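PDB 5G23: type-iv like pilin ttha1219 from Thermus thermophilus, which probably serves as a pseudopilin-like subunit of a type IV pilus system linked to natural competence and DNA uptake. Local coordinates for residues V55-L60 with W227-P232; L60-Y65 with G85-E90. One frame throughout, in Å; residues are numbered along the deposited sequence.

Contact 1 of 2, residues V55-L60 with W227-P232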
loop_
_atom_site.group_PDB
_atom_site.type_symbol
_atom_site.label_atom_id
_atom_site.label_comp_id
_atom_site.label_asym_id
_atom_site.label_seq_id
_atom_site.Cartn_x
_atom_site.Cartn_y
_atom_site.Cartn_z
ATOM N N VAL B 55 -2.876 -1.757 0.935
ATOM C CA VAL B 55 -2.577 -0.550 1.719
ATOM C C VAL B 55 -3.406 -0.545 2.984
ATOM O O VAL B 55 -2.918 -0.283 4.050
ATOM C CB VAL B 55 -2.800 0.720 0.877
ATOM C CG1 VAL B 55 -2.715 2.006 1.704
ATOM C CG2 VAL B 55 -1.754 0.798 -0.271
ATOM N N LEU B 56 -4.721 -0.753 2.860
ATOM C CA LEU B 56 -5.609 -0.660 4.002
ATOM C C LEU B 56 -5.384 -1.761 4.999
ATOM O O LEU B 56 -5.457 -1.515 6.229
ATOM C CB LEU B 56 -7.074 -0.625 3.529
ATOM C CG LEU B 56 -7.713 0.732 3.249
ATOM C CD1 LEU B 56 -6.995 1.434 2.084
ATOM C CD2 LEU B 56 -9.216 0.553 2.912
ATOM N N ALA B 57 -5.103 -2.980 4.529
ATOM C CA ALA B 57 -4.897 -4.076 5.438
ATOM C C ALA B 57 -3.700 -3.904 6.287
ATOM O O ALA B 57 -3.732 -4.150 7.505
ATOM C CB ALA B 57 -4.780 -5.378 4.715
ATOM N N ARG B 58 -2.628 -3.398 5.681
ATOM C CA ARG B 58 -1.395 -3.224 6.446
ATOM C C ARG B 58 -1.582 -2.190 7.530
ATOM O O ARG B 58 -1.056 -2.320 8.629
ATOM C CB ARG B 58 -0.243 -2.847 5.533
ATOM C CG ARG B 58 1.114 -2.884 6.204
ATOM C CD ARG B 58 2.320 -2.428 5.335
ATOM N NE ARG B 58 3.592 -2.696 6.062
ATOM C CZ ARG B 58 4.612 -3.439 5.639
ATOM N NH1 ARG B 58 4.615 -3.990 4.401
ATOM N NH2 ARG B 58 5.669 -3.602 6.430
ATOM N N GLU B 59 -2.323 -1.142 7.225
ATOM C CA GLU B 59 -2.540 -0.101 8.157
ATOM C C GLU B 59 -3.491 -0.551 9.300
ATOM O O GLU B 59 -3.284 -0.213 10.458
ATOM C CB GLU B 59 -3.087 1.082 7.362
ATOM C CG GLU B 59 -3.390 2.349 8.104
ATOM C CD GLU B 59 -2.186 3.218 8.250
ATOM O OE1 GLU B 59 -1.133 2.876 7.666
ATOM O OE2 GLU B 59 -2.288 4.146 9.060
ATOM N N LEU B 60 -4.565 -1.242 8.970
ATOM C CA LEU B 60 -5.577 -1.582 9.941
ATOM C C LEU B 60 -5.155 -2.747 10.861
ATOM O O LEU B 60 -5.622 -2.804 12.003
ATOM C CB LEU B 60 -6.920 -1.872 9.266
ATOM C CG LEU B 60 -7.534 -0.614 8.617
ATOM C CD1 LEU B 60 -8.729 -0.960 7.756
ATOM C CD2 LEU B 60 -7.959 0.436 9.657
ATOM N N TRP B 227 -11.973 -8.383 1.493
ATOM C CA TRP B 227 -10.817 -8.904 2.169
ATOM C C TRP B 227 -10.991 -8.825 3.693
ATOM O O TRP B 227 -11.700 -7.943 4.169
ATOM C CB TRP B 227 -9.538 -8.264 1.631
ATOM C CG TRP B 227 -9.286 -6.820 1.969
ATOM C CD1 TRP B 227 -8.340 -6.410 2.775
ATOM C CD2 TRP B 227 -9.885 -5.657 1.425
ATOM N NE1 TRP B 227 -8.317 -5.064 2.861
ATOM C CE2 TRP B 227 -9.270 -4.567 2.023
ATOM C CE3 TRP B 227 -10.951 -5.421 0.541
ATOM C CZ2 TRP B 227 -9.636 -3.257 1.753
ATOM C CZ3 TRP B 227 -11.276 -4.117 0.195
ATOM C CH2 TRP B 227 -10.636 -3.029 0.822
ATOM N N ILE B 228 -10.354 -9.752 4.385
ATOM C CA ILE B 228 -10.456 -9.889 5.802
ATOM C C ILE B 228 -9.131 -9.523 6.405
ATOM O O ILE B 228 -8.088 -9.962 5.939
ATOM C CB ILE B 228 -10.737 -11.334 6.204
ATOM C CG1 ILE B 228 -11.933 -11.869 5.460
ATOM C CG2 ILE B 228 -10.899 -11.367 7.722
ATOM C CD1 ILE B 228 -13.208 -11.028 5.587
ATOM N N VAL B 229 -9.170 -8.657 7.396
ATOM C CA VAL B 229 -7.991 -8.182 8.127
ATOM C C VAL B 229 -8.086 -8.600 9.566
ATOM O O VAL B 229 -9.050 -8.224 10.250
ATOM C CB VAL B 229 -7.905 -6.660 8.081
ATOM C CG1 VAL B 229 -6.616 -6.229 8.742
ATOM C CG2 VAL B 229 -7.878 -6.158 6.643
ATOM N N GLN B 230 -7.131 -9.419 10.053
ATOM C CA GLN B 230 -7.157 -9.835 11.440
ATOM C C GLN B 230 -6.786 -8.610 12.285
ATOM O O GLN B 230 -5.987 -7.759 11.850
ATOM C CB GLN B 230 -6.215 -11.028 11.682
ATOM C CG GLN B 230 -6.501 -12.216 10.843
ATOM C CD GLN B 230 -7.851 -12.826 11.092
ATOM O OE1 GLN B 230 -8.584 -13.029 10.139
ATOM N NE2 GLN B 230 -8.223 -13.070 12.336
ATOM N N THR B 231 -7.352 -8.527 13.498
ATOM C CA THR B 231 -7.083 -7.442 14.379
ATOM C C THR B 231 -6.691 -7.978 15.761
ATOM O O THR B 231 -7.392 -7.779 16.754
ATOM C CB THR B 231 -8.289 -6.496 14.475
ATOM O OG1 THR B 231 -9.435 -7.236 14.881
ATOM C CG2 THR B 231 -8.592 -5.794 13.139
ATOM N N PRO B 232 -5.557 -8.696 15.846
ATOM C CA PRO B 232 -5.208 -9.340 17.101
ATOM C C PRO B 232 -5.025 -8.326 18.253
ATOM O O PRO B 232 -5.288 -8.660 19.428
ATOM C CB PRO B 232 -3.910 -10.086 16.780
ATOM C CG PRO B 232 -3.375 -9.423 15.559
ATOM C CD PRO B 232 -4.590 -8.989 14.784
#

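Contact 2 of 2, residues L60-Y65 with G85-E90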
loop_
_atom_site.group_PDB
_atom_site.type_symbol
_atom_site.label_atom_id
_atom_site.label_comp_id
_atom_site.label_asym_id
_atom_site.label_seq_id
_atom_site.Cartn_x
_atom_site.Cartn_y
_atom_site.Cartn_z
ATOM N N LEU B 60 -4.565 -1.242 8.970
ATOM C CA LEU B 60 -5.577 -1.582 9.941
ATOM C C LEU B 60 -5.155 -2.747 10.861
ATOM O O LEU B 60 -5.622 -2.804 12.003
ATOM C CB LEU B 60 -6.920 -1.872 9.266
ATOM C CG LEU B 60 -7.534 -0.614 8.617
ATOM C CD1 LEU B 60 -8.729 -0.960 7.756
ATOM C CD2 LEU B 60 -7.959 0.436 9.657
ATOM N N TYR B 61 -4.275 -3.624 10.386
ATOM C CA TYR B 61 -3.778 -4.720 11.206
ATOM C C TYR B 61 -3.132 -4.181 12.496
ATOM O O TYR B 61 -3.178 -4.821 13.522
ATOM C CB TYR B 61 -2.735 -5.515 10.435
ATOM C CG TYR B 61 -2.165 -6.667 11.190
ATOM C CD1 TYR B 61 -2.835 -7.881 11.216
ATOM C CD2 TYR B 61 -0.962 -6.565 11.880
ATOM C CE1 TYR B 61 -2.322 -8.975 11.897
ATOM C CE2 TYR B 61 -0.427 -7.652 12.540
ATOM C CZ TYR B 61 -1.145 -8.866 12.562
ATOM O OH TYR B 61 -0.668 -9.960 13.248
ATOM N N THR B 62 -2.505 -3.032 12.395
ATOM C CA THR B 62 -1.789 -2.459 13.524
ATOM C C THR B 62 -2.706 -1.784 14.586
ATOM O O THR B 62 -2.274 -1.436 15.646
ATOM C CB THR B 62 -0.718 -1.420 13.033
ATOM O OG1 THR B 62 -1.323 -0.232 12.519
ATOM C CG2 THR B 62 0.091 -1.930 11.891
ATOM N N VAL B 63 -3.989 -1.573 14.271
ATOM C CA VAL B 63 -4.834 -0.760 15.148
ATOM C C VAL B 63 -4.906 -1.400 16.499
ATOM O O VAL B 63 -5.128 -2.584 16.621
ATOM C CB VAL B 63 -6.203 -0.511 14.478
ATOM C CG1 VAL B 63 -7.142 0.104 15.458
ATOM C CG2 VAL B 63 -6.016 0.447 13.312
ATOM N N GLY B 64 -4.689 -0.595 17.549
ATOM C CA GLY B 64 -4.741 -1.060 18.887
ATOM C C GLY B 64 -3.380 -1.430 19.461
ATOM O O GLY B 64 -3.267 -1.659 20.629
ATOM N N TYR B 65 -2.350 -1.449 18.639
ATOM C CA TYR B 65 -1.023 -1.941 19.032
ATOM C C TYR B 65 -0.485 -1.170 20.204
ATOM O O TYR B 65 -0.328 0.052 20.127
ATOM C CB TYR B 65 -0.062 -1.817 17.871
ATOM C CG TYR B 65 1.305 -2.388 18.151
ATOM C CD1 TYR B 65 1.478 -3.769 18.252
ATOM C CD2 TYR B 65 2.395 -1.572 18.308
ATOM C CE1 TYR B 65 2.727 -4.320 18.497
ATOM C CE2 TYR B 65 3.647 -2.103 18.576
ATOM C CZ TYR B 65 3.800 -3.475 18.660
ATOM O OH TYR B 65 5.026 -3.985 18.943
ATOM N N GLY B 85 -8.877 4.450 13.423
ATOM C CA GLY B 85 -8.118 3.648 14.321
ATOM C C GLY B 85 -6.867 4.323 14.887
ATOM O O GLY B 85 -6.352 5.261 14.308
ATOM N N TRP B 86 -6.431 3.869 16.046
ATOM C CA TRP B 86 -5.234 4.478 16.708
ATOM C C TRP B 86 -4.324 3.333 17.149
ATOM O O TRP B 86 -4.767 2.173 17.376
ATOM C CB TRP B 86 -5.660 5.350 17.875
ATOM C CG TRP B 86 -6.465 6.523 17.502
ATOM C CD1 TRP B 86 -6.010 7.779 17.288
ATOM C CD2 TRP B 86 -7.882 6.561 17.255
ATOM N NE1 TRP B 86 -7.042 8.597 16.888
ATOM C CE2 TRP B 86 -8.206 7.867 16.885
ATOM C CE3 TRP B 86 -8.898 5.582 17.283
ATOM C CZ2 TRP B 86 -9.499 8.246 16.557
ATOM C CZ3 TRP B 86 -10.188 5.957 17.020
ATOM C CH2 TRP B 86 -10.484 7.299 16.620
ATOM N N PHE B 87 -3.060 3.624 17.257
ATOM C CA PHE B 87 -2.049 2.663 17.720
ATOM C C PHE B 87 -0.828 3.413 18.240
ATOM O O PHE B 87 -0.628 4.592 17.944
ATOM C CB PHE B 87 -1.631 1.717 16.601
ATOM C CG PHE B 87 -1.173 2.449 15.348
ATOM C CD1 PHE B 87 -2.078 2.934 14.434
ATOM C CD2 PHE B 87 0.155 2.649 15.114
ATOM C CE1 PHE B 87 -1.667 3.644 13.284
ATOM C CE2 PHE B 87 0.596 3.311 13.956
ATOM C CZ PHE B 87 -0.322 3.833 13.064
ATOM N N LEU B 88 -0.018 2.716 19.023
ATOM C CA LEU B 88 1.219 3.234 19.538
ATOM C C LEU B 88 2.329 2.966 18.550
ATOM O O LEU B 88 2.463 1.886 18.020
ATOM C CB LEU B 88 1.595 2.552 20.840
ATOM C CG LEU B 88 2.821 3.178 21.532
ATOM C CD1 LEU B 88 2.484 4.536 22.094
ATOM C CD2 LEU B 88 3.371 2.284 22.635
ATOM N N CYS B 89 3.116 3.966 18.271
ATOM C CA CYS B 89 4.266 3.785 17.405
ATOM C C CYS B 89 5.496 3.222 18.115
ATOM O O CYS B 89 5.908 3.787 19.085
ATOM C CB CYS B 89 4.588 5.127 16.784
ATOM S SG CYS B 89 3.485 5.509 15.478
ATOM N N GLU B 90 6.087 2.152 17.571
ATOM C CA GLU B 90 7.419 1.601 17.961
ATOM C C GLU B 90 8.380 1.919 16.801
ATOM O O GLU B 90 8.071 1.633 15.632
ATOM C CB GLU B 90 7.373 0.060 18.143
ATOM C CG GLU B 90 8.668 -0.724 18.583
ATOM C CD GLU B 90 8.324 -2.115 19.231
ATOM O OE1 GLU B 90 7.070 -2.320 19.367
ATOM O OE2 GLU B 90 9.196 -3.004 19.623
#

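Contact 1 of 2, residues V55-L60 with W227-P232
Ala-57 rests its CB against both Trp-227 and Val-229, two side chains that rise from the same face of strand 221-230 to meet helix 44-61. No hydrogen bond crosses here; the contact is made by methyl groups, an indole edge and a little backbone. Following Trp-227 outward, its CB places CG between the backbone N and the carbonyl carbon (chi1 71°), a torsion that swings the indole edge against CB of Ala-57 and the Leu-56 side chain. On the five-membered ring, CD1 lies 4.2 Å from CB of Ala-57, and NE1 is slightly nearer to the same methyl, at 4.0 Å. Farther along, CZ2 of the six-membered ring meets Leu-56, reaching its CD2 at 4.0 Å. Ala-57 and Leu-56 thus both touch the rim of the indole, near its plane, and the Leu-56 side chain runs roughly at right angles to that of Trp-227.

Val-229 divides its two methyls between separate parts of the helix. CG2 presses on CB of Ala-57 at 3.7 Å, the closest approach between the segments. CG1, anti to the backbone N (chi1 -175°), lies 3.8 Å from O of Ala-57 and also sits near the next turn, with CB of Leu-60 4.4 Å away. Thr-231 adds CG2 near the Leu-60 carbonyl, while its OG1 is hydrogen-bonded to O of Val-173.

The axes of helix segment 55-60 and strand segment 227-230 approach to 8.4 Å and run almost parallel, 19° apart. Strand 221-230 is an outermost strand, within this chain, of the four-stranded antiparallel sheet, paired with strand 173-184, whose Leu-178 and Leu-180 pack on Trp-227. Leu-56 also touches Tyr-109 of strand 104-112, in the seven-stranded sheet, so the helix packs on both sheets, with the helix-on-sheet layout familiar from type IV pilins.

Contact 2 of 2, residues L60-Y65 with G85-E90
Gly-64 and Tyr-65 join the backbone of strand 82-88 on either side of Phe-87. The Gly-64 N donates to O of Trp-86 at 2.8 Å, with an N-H...O angle of 157°, and N of Leu-88 donates to O of Tyr-65 at 2.9 Å. The segment makes these bonds as it leaves helix 44-61 through a type II beta turn from Thr-62 to Tyr-65, closed by Tyr-65 N to O of Thr-62 at 3.0 Å. Gly-64 holds the third position of that turn, where its positive phi suits a residue without a side chain.

Among the side chains, CG1 of Val-63 rests 3.8 Å from CA of Gly-85, valine against bare backbone. The Phe-87 CB sits 3.4 Å from O of Thr-62, and its ring turns one face to that residue: OG1 stands 3.7 Å above the ring plane, over the centre. This hydroxyl is hydrogen-bonded back to O of Glu-59 in the helix, which is consistent with its place above the ring. With CG anti to the backbone N (chi1 -176°), the Tyr-65 ring extends along the strand, its edge beside O of Leu-88, as far as Glu-90. There OH donates to OE1 of Glu-90 at 2.7 Å, on the syn side of the carboxylate but 26° out of its plane. Cys-89, next in the chain to Glu-90, is tied by a disulfide to Cys-97.

OE1 therefore has two partners, for Arg-66 NH1 also forms a salt bridge with it. The other oxygen, OE2, lies near OE2 of Glu-90 in the second subunit. Tyrosine and arginine should favour the carboxylate anion, whereas the facing carboxylate would tend to raise its pKa.

Overall arrangement
The two contacts follow one another down the end of helix 44-61, their centres 11 Å apart, and share Leu-60. Contact 1 brings the last turns of the helix onto strand 221-230 of the four-stranded sheet; contact 2 ties the chain just beyond the helix to strand 82-88 of the seven-stranded sheet. In sequence, residues 85-90 come soon after the helix, whereas residues 227-232 come near the chain's end, so contact 2 falls within the span that contact 1 bridges. Tyr-61 joins them, packing against Gln-230 and Pro-232. Together they fasten the helix terminus to both sheets, beside a second subunit that reaches both contacts.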